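Local coordinates for L-Ala-D/L-Glu Epimerase (PDB 1JPD), which belongs to the enolase superfamily, pairing a mandelate racemase/muconate lactonizing enzyme-type N-terminal domain with a C-terminal barrel domain of the TIM type, at residues 34-39 with 43-48; 142-147 with 172-177; 262-267 with 272-277. One frame throughout, in Å; residues are numbered along the deposited sequence.

Contact 1: residues 34-39 with 43-48; sequences VVELEE and KGTGEC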
ATOM      1  N   VAL A  34      13.047  -0.144  11.586  1.00 36.37           N
ATOM      2  CA  VAL A  34      14.064  -0.404  10.580  1.00 37.80           C
ATOM      3  C   VAL A  34      14.954  -1.582  10.950  1.00 37.82           C
ATOM      4  O   VAL A  34      15.280  -1.786  12.122  1.00 39.79           O
ATOM      5  CB  VAL A  34      14.978   0.825  10.371  1.00 37.47           C
ATOM      6  CG1 VAL A  34      15.921   0.568   9.209  1.00 38.85           C
ATOM      7  CG2 VAL A  34      14.150   2.069  10.129  1.00 34.35           C
ATOM      8  N   VAL A  35      15.340  -2.352   9.940  1.00 35.28           N
ATOM      9  CA  VAL A  35      16.225  -3.485  10.139  1.00 41.96           C
ATOM     10  C   VAL A  35      17.379  -3.405   9.156  1.00 45.16           C
ATOM     11  O   VAL A  35      17.183  -3.419   7.938  1.00 45.55           O
ATOM     12  CB  VAL A  35      15.513  -4.826   9.929  1.00 43.07           C
ATOM     13  CG1 VAL A  35      16.549  -5.957   9.886  1.00 40.78           C
ATOM     14  CG2 VAL A  35      14.515  -5.057  11.056  1.00 43.39           C
ATOM     15  N   GLU A  36      18.587  -3.323   9.694  1.00 49.37           N
ATOM     16  CA  GLU A  36      19.780  -3.245   8.872  1.00 51.24           C
ATOM     17  C   GLU A  36      20.562  -4.552   8.971  1.00 49.57           C
ATOM     18  O   GLU A  36      20.928  -4.981  10.064  1.00 47.78           O
ATOM     19  CB  GLU A  36      20.631  -2.066   9.334  1.00 54.17           C
ATOM     20  CG  GLU A  36      21.947  -1.906   8.609  1.00 64.54           C
ATOM     21  CD  GLU A  36      22.574  -0.545   8.848  1.00 69.45           C
ATOM     22  OE1 GLU A  36      23.819  -0.458   8.825  1.00 74.71           O
ATOM     23  OE2 GLU A  36      21.824   0.442   9.046  1.00 70.64           O
ATOM     24  N   LEU A  37      20.792  -5.189   7.827  1.00 51.65           N
ATOM     25  CA  LEU A  37      21.537  -6.448   7.763  1.00 59.17           C
ATOM     26  C   LEU A  37      22.922  -6.181   7.183  1.00 62.53           C
ATOM     27  O   LEU A  37      23.089  -5.287   6.355  1.00 64.23           O
ATOM     28  CB  LEU A  37      20.804  -7.466   6.881  1.00 55.82           C
ATOM     29  CG  LEU A  37      19.382  -7.873   7.275  1.00 53.92           C
ATOM     30  CD1 LEU A  37      18.841  -8.859   6.263  1.00 51.35           C
ATOM     31  CD2 LEU A  37      19.381  -8.485   8.659  1.00 52.37           C
ATOM     32  N   GLU A  38      23.914  -6.955   7.611  1.00 67.12           N
ATOM     33  CA  GLU A  38      25.275  -6.765   7.119  1.00 71.73           C
ATOM     34  C   GLU A  38      25.987  -8.065   6.755  1.00 72.66           C
ATOM     35  O   GLU A  38      26.416  -8.817   7.630  1.00 75.57           O
ATOM     36  CB  GLU A  38      26.102  -6.014   8.159  1.00 71.69           C
ATOM     37  CG  GLU A  38      27.537  -5.741   7.742  1.00 75.73           C
ATOM     38  CD  GLU A  38      27.819  -4.262   7.574  1.00 76.78           C
ATOM     39  OE1 GLU A  38      27.456  -3.481   8.480  1.00 77.90           O
ATOM     40  OE2 GLU A  38      28.412  -3.878   6.543  1.00 79.01           O
ATOM     41  N   GLU A  39      26.106  -8.309   5.454  1.00 74.75           N
ATOM     42  CA  GLU A  39      26.770  -9.493   4.921  1.00 78.41           C
ATOM     43  C   GLU A  39      28.166  -9.047   4.502  1.00 80.59           C
ATOM     44  O   GLU A  39      28.525  -9.063   3.320  1.00 82.65           O
ATOM     45  CB  GLU A  39      25.999 -10.032   3.711  1.00 81.87           C
ATOM     46  CG  GLU A  39      26.638 -11.236   3.027  1.00 82.78           C
ATOM     47  CD  GLU A  39      25.978 -12.550   3.404  1.00 84.10           C
ATOM     48  OE1 GLU A  39      26.476 -13.617   2.979  1.00 85.96           O
ATOM     49  OE2 GLU A  39      24.955 -12.520   4.121  1.00 84.36           O
ATOM     50  N   LYS A  43      25.449  -3.722   3.171  1.00 67.64           N
ATOM     51  CA  LYS A  43      24.349  -3.536   4.108  1.00 66.21           C
ATOM     52  C   LYS A  43      22.992  -3.677   3.429  1.00 64.81           C
ATOM     53  O   LYS A  43      22.786  -3.172   2.328  1.00 71.34           O
ATOM     54  CB  LYS A  43      24.435  -2.154   4.768  1.00 66.62           C
ATOM     55  CG  LYS A  43      25.584  -1.986   5.753  1.00 72.56           C
ATOM     56  CD  LYS A  43      25.535  -0.628   6.457  1.00 75.42           C
ATOM     57  CE  LYS A  43      26.665  -0.480   7.482  1.00 78.11           C
ATOM     58  NZ  LYS A  43      26.591   0.793   8.265  1.00 77.58           N
ATOM     59  N   GLY A  44      22.070  -4.367   4.090  1.00 61.09           N
ATOM     60  CA  GLY A  44      20.731  -4.530   3.552  1.00 56.79           C
ATOM     61  C   GLY A  44      19.779  -3.834   4.507  1.00 54.76           C
ATOM     62  O   GLY A  44      19.788  -4.115   5.707  1.00 54.41           O
ATOM     63  N   THR A  45      18.967  -2.914   4.000  1.00 50.85           N
ATOM     64  CA  THR A  45      18.046  -2.206   4.876  1.00 44.20           C
ATOM     65  C   THR A  45      16.587  -2.405   4.512  1.00 39.74           C
ATOM     66  O   THR A  45      16.187  -2.237   3.363  1.00 39.60           O
ATOM     67  CB  THR A  45      18.360  -0.711   4.907  1.00 42.57           C
ATOM     68  OG1 THR A  45      19.701  -0.526   5.377  1.00 42.17           O
ATOM     69  CG2 THR A  45      17.401   0.013   5.842  1.00 40.56           C
ATOM     70  N   GLY A  46      15.799  -2.776   5.509  1.00 36.02           N
ATOM     71  CA  GLY A  46      14.383  -2.999   5.289  1.00 37.84           C
ATOM     72  C   GLY A  46      13.552  -2.241   6.302  1.00 37.45           C
ATOM     73  O   GLY A  46      13.837  -2.274   7.499  1.00 39.97           O
ATOM     74  N   GLU A  47      12.530  -1.541   5.828  1.00 35.23           N
ATOM     75  CA  GLU A  47      11.670  -0.780   6.718  1.00 35.17           C
ATOM     76  C   GLU A  47      10.261  -1.361   6.736  1.00 39.02           C
ATOM     77  O   GLU A  47       9.854  -2.066   5.809  1.00 38.94           O
ATOM     78  CB  GLU A  47      11.611   0.680   6.268  1.00 37.59           C
ATOM     79  CG  GLU A  47      10.663   1.553   7.073  1.00 38.11           C
ATOM     80  CD  GLU A  47      10.613   2.978   6.567  1.00 42.25           C
ATOM     81  OE1 GLU A  47      11.689   3.603   6.479  1.00 44.84           O
ATOM     82  OE2 GLU A  47       9.503   3.475   6.267  1.00 39.94           O
ATOM     83  N   CYS A  48       9.525  -1.076   7.804  1.00 38.93           N
ATOM     84  CA  CYS A  48       8.146  -1.527   7.925  1.00 37.26           C
ATOM     85  C   CYS A  48       7.365  -0.591   8.842  1.00 39.93           C
ATOM     86  O   CYS A  48       7.940   0.208   9.595  1.00 35.18           O
ATOM     87  CB  CYS A  48       8.077  -2.964   8.454  1.00 36.20           C
ATOM     88  SG  CYS A  48       8.333  -3.141  10.219  1.00 39.30           S
TER
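Val35 pairs with Gly46 and Leu37 with Gly44 as antiparallel hydrogen-bonded pairs, the two strand segments running at 161° to each other. Each pair is closed by two bonds: Val35 N to Gly46 O and Gly46 N to Val35 O, both 2.9 Å, then the matching pair between Leu37 and Gly44. Val34, Glu36 and Glu38 face Glu47, Thr45 and Lys43 in the non-hydrogen-bonded pairs between and beyond them.

On that face Lys43 carries most of the side-chain contact. Its chain is extended beyond CG and slants over the neighbouring strand, passing between two glutamates. Glu36, with CG anti to the backbone N (chi1 177°) and an extended chain, brings its carboxylate to the end of the lysine; Lys43 NZ makes a salt bridge of 3.1 Å with Glu36 OE1, weak as a hydrogen bond. Glu38 bends at chi2 (114°) and lays its carboxylate along the lysine methylenes, Glu38 OE2 lying 3.5 Å from Lys43 CG. Its charge stays further off, with Glu38 OE1 4.4 Å from Lys43 NZ, so it would add a looser attraction. Further along, Val34 CG1 meets the methyl Thr45 CG2 at 3.7 Å.

On the other face Val35 and Leu37 stand across from glycines and pack instead on helix 89-104, Val35 on Leu94 and Leu37 on Ala97 and Leu98. This is a beta hairpin whose first strand also pairs with strand 6-15, giving the three-stranded antiparallel sheet backed by helices of the enolase-type N-terminal domain.

Contact 2: residues 142-147 with 172-177; sequences TLWQAG and PDATLI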
ATOM      1  N   THR A 142      -7.853  22.018  -7.795  1.00 47.48           N
ATOM      2  CA  THR A 142      -6.494  22.501  -7.559  1.00 46.55           C
ATOM      3  C   THR A 142      -5.455  21.400  -7.752  1.00 48.80           C
ATOM      4  O   THR A 142      -4.390  21.632  -8.333  1.00 45.80           O
ATOM      5  CB  THR A 142      -6.338  23.052  -6.133  1.00 49.36           C
ATOM      6  OG1 THR A 142      -7.230  24.157  -5.943  1.00 49.32           O
ATOM      7  CG2 THR A 142      -4.909  23.509  -5.898  1.00 52.56           C
ATOM      8  N   LEU A 143      -5.761  20.206  -7.252  1.00 49.61           N
ATOM      9  CA  LEU A 143      -4.847  19.078  -7.383  1.00 47.04           C
ATOM     10  C   LEU A 143      -4.775  18.636  -8.838  1.00 47.87           C
ATOM     11  O   LEU A 143      -3.736  18.159  -9.294  1.00 49.90           O
ATOM     12  CB  LEU A 143      -5.294  17.917  -6.481  1.00 41.72           C
ATOM     13  CG  LEU A 143      -5.275  18.241  -4.980  1.00 44.59           C
ATOM     14  CD1 LEU A 143      -5.829  17.078  -4.173  1.00 38.38           C
ATOM     15  CD2 LEU A 143      -3.845  18.547  -4.549  1.00 47.44           C
ATOM     16  N   TRP A 144      -5.875  18.795  -9.572  1.00 51.70           N
ATOM     17  CA  TRP A 144      -5.899  18.423 -10.987  1.00 48.98           C
ATOM     18  C   TRP A 144      -5.035  19.404 -11.775  1.00 50.54           C
ATOM     19  O   TRP A 144      -4.310  19.010 -12.690  1.00 47.89           O
ATOM     20  CB  TRP A 144      -7.337  18.424 -11.528  1.00 46.31           C
ATOM     21  CG  TRP A 144      -7.415  18.385 -13.033  1.00 41.32           C
ATOM     22  CD1 TRP A 144      -7.573  19.452 -13.876  1.00 36.54           C
ATOM     23  CD2 TRP A 144      -7.272  17.234 -13.869  1.00 35.68           C
ATOM     24  NE1 TRP A 144      -7.533  19.035 -15.179  1.00 34.79           N
ATOM     25  CE2 TRP A 144      -7.350  17.678 -15.207  1.00 33.83           C
ATOM     26  CE3 TRP A 144      -7.087  15.869 -13.619  1.00 36.16           C
ATOM     27  CZ2 TRP A 144      -7.246  16.804 -16.295  1.00 37.25           C
ATOM     28  CZ3 TRP A 144      -6.983  14.996 -14.704  1.00 38.03           C
ATOM     29  CH2 TRP A 144      -7.064  15.469 -16.023  1.00 39.92           C
ATOM     30  N   GLN A 145      -5.111  20.680 -11.396  1.00 55.09           N
ATOM     31  CA  GLN A 145      -4.331  21.742 -12.032  1.00 57.96           C
ATOM     32  C   GLN A 145      -2.841  21.531 -11.767  1.00 57.69           C
ATOM     33  O   GLN A 145      -2.012  21.771 -12.642  1.00 61.44           O
ATOM     34  CB  GLN A 145      -4.733  23.115 -11.478  1.00 60.92           C
ATOM     35  CG  GLN A 145      -6.206  23.464 -11.612  1.00 67.43           C
ATOM     36  CD  GLN A 145      -6.568  24.016 -12.972  1.00 69.98           C
ATOM     37  OE1 GLN A 145      -6.367  23.366 -14.001  1.00 69.54           O
ATOM     38  NE2 GLN A 145      -7.111  25.228 -12.985  1.00 72.87           N
ATOM     39  N   ALA A 146      -2.510  21.085 -10.554  1.00 54.47           N
ATOM     40  CA  ALA A 146      -1.121  20.856 -10.158  1.00 47.42           C
ATOM     41  C   ALA A 146      -0.489  19.610 -10.785  1.00 47.16           C
ATOM     42  O   ALA A 146       0.703  19.352 -10.592  1.00 49.17           O
ATOM     43  CB  ALA A 146      -1.017  20.799  -8.634  1.00 44.65           C
ATOM     44  N   GLY A 147      -1.281  18.835 -11.525  1.00 46.45           N
ATOM     45  CA  GLY A 147      -0.745  17.660 -12.193  1.00 43.02           C
ATOM     46  C   GLY A 147      -1.268  16.286 -11.815  1.00 48.86           C
ATOM     47  O   GLY A 147      -0.861  15.292 -12.419  1.00 53.81           O
ATOM     48  N   PRO A 172     -13.915  16.889 -14.631  1.00 44.90           N
ATOM     49  CA  PRO A 172     -14.553  15.951 -15.556  1.00 44.13           C
ATOM     50  C   PRO A 172     -13.583  14.999 -16.240  1.00 43.81           C
ATOM     51  O   PRO A 172     -13.980  13.927 -16.683  1.00 46.10           O
ATOM     52  CB  PRO A 172     -15.264  16.876 -16.541  1.00 40.64           C
ATOM     53  CG  PRO A 172     -14.338  18.039 -16.603  1.00 38.42           C
ATOM     54  CD  PRO A 172     -14.024  18.268 -15.143  1.00 41.69           C
ATOM     55  N   ASP A 173     -12.312  15.378 -16.318  1.00 46.31           N
ATOM     56  CA  ASP A 173     -11.325  14.523 -16.973  1.00 50.61           C
ATOM     57  C   ASP A 173     -10.458  13.715 -16.027  1.00 51.07           C
ATOM     58  O   ASP A 173      -9.724  12.832 -16.464  1.00 51.31           O
ATOM     59  CB  ASP A 173     -10.414  15.352 -17.878  1.00 51.10           C
ATOM     60  CG  ASP A 173     -11.164  15.994 -19.019  1.00 53.80           C
ATOM     61  OD1 ASP A 173     -11.985  15.293 -19.650  1.00 52.25           O
ATOM     62  OD2 ASP A 173     -10.928  17.193 -19.288  1.00 53.97           O
ATOM     63  N   ALA A 174     -10.534  14.020 -14.739  1.00 50.04           N
ATOM     64  CA  ALA A 174      -9.736  13.311 -13.750  1.00 44.15           C
ATOM     65  C   ALA A 174     -10.201  11.878 -13.575  1.00 42.69           C
ATOM     66  O   ALA A 174     -11.398  11.597 -13.655  1.00 48.78           O
ATOM     67  CB  ALA A 174      -9.815  14.032 -12.417  1.00 46.64           C
ATOM     68  N   THR A 175      -9.255  10.968 -13.366  1.00 38.76           N
ATOM     69  CA  THR A 175      -9.593   9.570 -13.105  1.00 35.11           C
ATOM     70  C   THR A 175      -9.875   9.558 -11.599  1.00 39.14           C
ATOM     71  O   THR A 175      -9.031   9.985 -10.806  1.00 41.26           O
ATOM     72  CB  THR A 175      -8.414   8.621 -13.377  1.00 36.70           C
ATOM     73  OG1 THR A 175      -8.036   8.699 -14.757  1.00 41.45           O
ATOM     74  CG2 THR A 175      -8.802   7.186 -13.035  1.00 31.19           C
ATOM     75  N   LEU A 176     -11.050   9.084 -11.200  1.00 39.18           N
ATOM     76  CA  LEU A 176     -11.415   9.071  -9.786  1.00 40.27           C
ATOM     77  C   LEU A 176     -11.592   7.684  -9.174  1.00 41.55           C
ATOM     78  O   LEU A 176     -12.200   6.805  -9.784  1.00 48.07           O
ATOM     79  CB  LEU A 176     -12.727   9.840  -9.573  1.00 35.79           C
ATOM     80  CG  LEU A 176     -12.888  11.254 -10.116  1.00 36.92           C
ATOM     81  CD1 LEU A 176     -14.317  11.713  -9.895  1.00 36.41           C
ATOM     82  CD2 LEU A 176     -11.915  12.188  -9.422  1.00 42.35           C
ATOM     83  N   ILE A 177     -11.049   7.493  -7.971  1.00 40.50           N
ATOM     84  CA  ILE A 177     -11.234   6.247  -7.235  1.00 33.40           C
ATOM     85  C   ILE A 177     -11.719   6.683  -5.854  1.00 34.32           C
ATOM     86  O   ILE A 177     -11.337   7.746  -5.369  1.00 38.62           O
ATOM     87  CB  ILE A 177      -9.945   5.398  -7.148  1.00 35.54           C
ATOM     88  CG1 ILE A 177      -8.825   6.160  -6.446  1.00 37.14           C
ATOM     89  CG2 ILE A 177      -9.503   4.994  -8.554  1.00 36.95           C
ATOM     90  CD1 ILE A 177      -7.549   5.333  -6.323  1.00 31.51           C
TER
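Trp144 reaches from the last part of its helix to the backbone of Asp173 and Ala174, and its indole makes the whole contact from the helix side. No hydrogen bond spans the gap; the touching is van der Waals, between the six-membered ring of the indole and the chain leading into the strand.

With CG swung opposite the backbone N (chi1 166°) and the ring turned roughly perpendicular to the CA-CB-CG plane (chi2 -97°), the indole projects off the helix and presents its benzo part to the loop. Ala174 sits against one side of that part: its methyl CB is 3.5 Å from Trp144 CE3, its CA is 3.4 Å from Trp144 CZ3, and its backbone N lies over a face of the ring. Asp173 takes the far end. Its CB lies 3.8 Å from Trp144 CZ2, so a methylene, not the carboxylate, meets the aromatic carbons. The CG of Asp173 is anti to its own carbonyl carbon, and the carboxylate is carried off to one side of the ring and past its benzo edge, its plane 47° from that of the ring.

Gly147, three residues on from the tryptophan, has positive phi and belongs to a Schellman motif; its N bonds back to Trp144 O at 3.3 Å, so the residue that carries the indole also takes part in the cap.

Around this contact, Val171 also touches the indole, and Arg168 of helix 160-170 holds Ala174 O by a hydrogen bond. Thr175 and Ile177 lie on strand 175-179 and bond through their backbones to Leu151 of the parallel strand 150-154. Trp144 thus joins the C-terminal end of helix 133-145 to the loop between helix 160-170 and strand 175-179, at the N-terminal end of that barrel strand.

Contact 3: residues 262-267 with 272-277; sequences ALATEA and FSLMLG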
ATOM      1  N   ALA A 262       4.127 -12.973  -5.194  1.00 41.31           N
ATOM      2  CA  ALA A 262       3.363 -14.197  -5.378  1.00 43.31           C
ATOM      3  C   ALA A 262       1.865 -13.900  -5.349  1.00 45.19           C
ATOM      4  O   ALA A 262       1.071 -14.604  -5.975  1.00 50.56           O
ATOM      5  CB  ALA A 262       3.716 -15.201  -4.290  1.00 46.72           C
ATOM      6  N   LEU A 263       1.485 -12.856  -4.616  1.00 43.14           N
ATOM      7  CA  LEU A 263       0.086 -12.476  -4.513  1.00 37.82           C
ATOM      8  C   LEU A 263      -0.356 -11.862  -5.825  1.00 36.74           C
ATOM      9  O   LEU A 263      -1.447 -12.150  -6.305  1.00 39.25           O
ATOM     10  CB  LEU A 263      -0.125 -11.485  -3.360  1.00 36.58           C
ATOM     11  CG  LEU A 263      -1.514 -10.854  -3.186  1.00 35.09           C
ATOM     12  CD1 LEU A 263      -2.590 -11.914  -3.218  1.00 35.89           C
ATOM     13  CD2 LEU A 263      -1.559 -10.091  -1.877  1.00 35.36           C
ATOM     14  N   ALA A 264       0.496 -11.023  -6.406  1.00 37.58           N
ATOM     15  CA  ALA A 264       0.194 -10.372  -7.680  1.00 42.31           C
ATOM     16  C   ALA A 264      -0.055 -11.437  -8.743  1.00 45.90           C
ATOM     17  O   ALA A 264      -1.086 -11.430  -9.418  1.00 49.14           O
ATOM     18  CB  ALA A 264       1.355  -9.472  -8.098  1.00 37.44           C
ATOM     19  N   THR A 265       0.898 -12.356  -8.875  1.00 47.62           N
ATOM     20  CA  THR A 265       0.798 -13.446  -9.838  1.00 50.84           C
ATOM     21  C   THR A 265      -0.460 -14.261  -9.580  1.00 53.22           C
ATOM     22  O   THR A 265      -1.290 -14.459 -10.465  1.00 55.25           O
ATOM     23  CB  THR A 265       2.002 -14.409  -9.724  1.00 51.46           C
ATOM     24  OG1 THR A 265       3.217 -13.687  -9.945  1.00 52.03           O
ATOM     25  CG2 THR A 265       1.885 -15.534 -10.751  1.00 44.66           C
ATOM     26  N   GLU A 266      -0.587 -14.735  -8.349  1.00 54.83           N
ATOM     27  CA  GLU A 266      -1.719 -15.553  -7.959  1.00 54.98           C
ATOM     28  C   GLU A 266      -3.067 -14.859  -8.107  1.00 54.26           C
ATOM     29  O   GLU A 266      -4.045 -15.481  -8.525  1.00 54.61           O
ATOM     30  CB  GLU A 266      -1.533 -16.023  -6.519  1.00 56.84           C
ATOM     31  CG  GLU A 266      -2.499 -17.101  -6.101  1.00 58.16           C
ATOM     32  CD  GLU A 266      -2.603 -18.193  -7.136  1.00 63.84           C
ATOM     33  OE1 GLU A 266      -1.612 -18.418  -7.869  1.00 67.24           O
ATOM     34  OE2 GLU A 266      -3.670 -18.833  -7.210  1.00 64.32           O
ATOM     35  N   ALA A 267      -3.125 -13.574  -7.767  1.00 51.78           N
ATOM     36  CA  ALA A 267      -4.377 -12.826  -7.854  1.00 51.50           C
ATOM     37  C   ALA A 267      -4.813 -12.665  -9.301  1.00 50.81           C
ATOM     38  O   ALA A 267      -5.979 -12.877  -9.635  1.00 44.75           O
ATOM     39  CB  ALA A 267      -4.225 -11.458  -7.197  1.00 50.33           C
ATOM     40  N   PHE A 272      -8.406 -11.322 -10.685  1.00 50.71           N
ATOM     41  CA  PHE A 272      -8.428 -10.079  -9.928  1.00 47.95           C
ATOM     42  C   PHE A 272      -7.535  -9.027 -10.572  1.00 49.09           C
ATOM     43  O   PHE A 272      -6.503  -9.354 -11.157  1.00 51.86           O
ATOM     44  CB  PHE A 272      -7.931 -10.293  -8.490  1.00 43.77           C
ATOM     45  CG  PHE A 272      -8.816 -11.165  -7.643  1.00 39.14           C
ATOM     46  CD1 PHE A 272      -8.584 -12.533  -7.546  1.00 37.61           C
ATOM     47  CD2 PHE A 272      -9.850 -10.607  -6.899  1.00 33.15           C
ATOM     48  CE1 PHE A 272      -9.365 -13.333  -6.711  1.00 39.51           C
ATOM     49  CE2 PHE A 272     -10.636 -11.399  -6.063  1.00 35.32           C
ATOM     50  CZ  PHE A 272     -10.393 -12.766  -5.967  1.00 35.37           C
ATOM     51  N   SER A 273      -7.941  -7.764 -10.472  1.00 49.45           N
ATOM     52  CA  SER A 273      -7.122  -6.668 -10.978  1.00 51.41           C
ATOM     53  C   SER A 273      -6.285  -6.258  -9.761  1.00 51.78           C
ATOM     54  O   SER A 273      -6.663  -6.548  -8.623  1.00 53.57           O
ATOM     55  CB  SER A 273      -7.996  -5.505 -11.478  1.00 49.05           C
ATOM     56  OG  SER A 273      -9.104  -5.270 -10.629  1.00 48.75           O
ATOM     57  N   LEU A 274      -5.153  -5.603  -9.978  1.00 50.70           N
ATOM     58  CA  LEU A 274      -4.303  -5.236  -8.852  1.00 49.16           C
ATOM     59  C   LEU A 274      -4.130  -3.750  -8.623  1.00 47.76           C
ATOM     60  O   LEU A 274      -4.254  -2.938  -9.535  1.00 51.27           O
ATOM     61  CB  LEU A 274      -2.907  -5.851  -9.012  1.00 47.27           C
ATOM     62  CG  LEU A 274      -2.757  -7.338  -9.332  1.00 44.71           C
ATOM     63  CD1 LEU A 274      -1.278  -7.681  -9.357  1.00 37.90           C
ATOM     64  CD2 LEU A 274      -3.495  -8.179  -8.301  1.00 45.25           C
ATOM     65  N   MET A 275      -3.825  -3.414  -7.379  1.00 45.98           N
ATOM     66  CA  MET A 275      -3.567  -2.044  -6.981  1.00 40.74           C
ATOM     67  C   MET A 275      -2.399  -2.144  -6.004  1.00 41.66           C
ATOM     68  O   MET A 275      -2.288  -3.129  -5.281  1.00 42.48           O
ATOM     69  CB  MET A 275      -4.781  -1.451  -6.284  1.00 35.83           C
ATOM     70  CG  MET A 275      -4.584  -0.004  -5.927  1.00 39.64           C
ATOM     71  SD  MET A 275      -5.928   0.647  -4.937  1.00 47.21           S
ATOM     72  CE  MET A 275      -5.178   2.160  -4.408  1.00 43.28           C
ATOM     73  N   LEU A 276      -1.513  -1.156  -5.997  1.00 41.69           N
ATOM     74  CA  LEU A 276      -0.378  -1.179  -5.081  1.00 41.61           C
ATOM     75  C   LEU A 276      -0.554  -0.047  -4.083  1.00 43.98           C
ATOM     76  O   LEU A 276      -0.646   1.115  -4.474  1.00 50.88           O
ATOM     77  CB  LEU A 276       0.945  -1.006  -5.839  1.00 41.54           C
ATOM     78  CG  LEU A 276       2.234  -0.990  -4.997  1.00 44.02           C
ATOM     79  CD1 LEU A 276       2.414  -2.329  -4.315  1.00 40.76           C
ATOM     80  CD2 LEU A 276       3.444  -0.693  -5.881  1.00 40.75           C
ATOM     81  N   GLY A 277      -0.619  -0.386  -2.796  1.00 44.33           N
ATOM     82  CA  GLY A 277      -0.787   0.628  -1.768  1.00 36.55           C
ATOM     83  C   GLY A 277       0.420   0.751  -0.862  1.00 35.74           C
ATOM     84  O   GLY A 277       1.467   0.156  -1.110  1.00 37.99           O
TER
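Leu274 points its forked end at the helix and meets two alanines, one with each methyl. Its CD1 lies 3.4 Å from Ala264 CB and its CD2 3.5 Å from Ala267 CB, so the leucine spans two alanines one turn apart. CG stands anti to the carbonyl carbon (chi1 -50°), which turns the branch toward the helix. The CA to CB bonds of both alanines are directed past the strand rather than at it; being small, these residues let Leu274 CD1 come close to the backbone, near Ala264 CA. A looser apolar touch follows nearer the turn, Ala267 CB to Phe272 CB at 4.1 Å.

All four touching residues are buried, in the layer between barrel and outer helices. Helix 257-269 comes after strand 246-249 and the short helix 251-254 and leads into the parallel neighbouring strand 273-276, so the pair is the closing half of a beta-alpha-beta crossover of the TIM-type barrel. Leu274 also rests on Val247 of that preceding strand.

Outward from here the contact turns polar at Ala267 O. Phe272 N donates to it at 3.1 Å, the angle at the hydrogen being 157°; the donor stands 37° out of the carbonyl plane, away from a lone pair. The same oxygen lies in the plane of the Phe272 ring, at its edge, 3.4 Å from Phe272 CD1. The phenyl is further placed by Leu237 and Leu240 of helix 237-240 and by a cation-pi contact with Lys241. Beyond it Ser273, its CB directed away from the helix, hydrogen-bonds through OG to Glu245 O.

Overall arrangement
Along the chain the three contacts come in series, each closing before the next opens. Contact 1 belongs to the N-terminal domain and its three-stranded antiparallel beta-sheet; contacts 2 and 3 lie in the barrel domain and reach one beta-sheet, at strands 175-179 and 273-276. Contacts 1 and 2 lie on opposite sides of the chain's centre, their centres 37 Å apart, while contact 3 is 25 Å from each, centre to centre. Nearest atoms of contacts 2 and 3 are about 4 Å apart, without touching. One place where the domains meet is helix 283-289, which follows strand 273-276: its Arg284 makes a salt bridge with Glu47 and touches Val34 and Thr45 of contact 1.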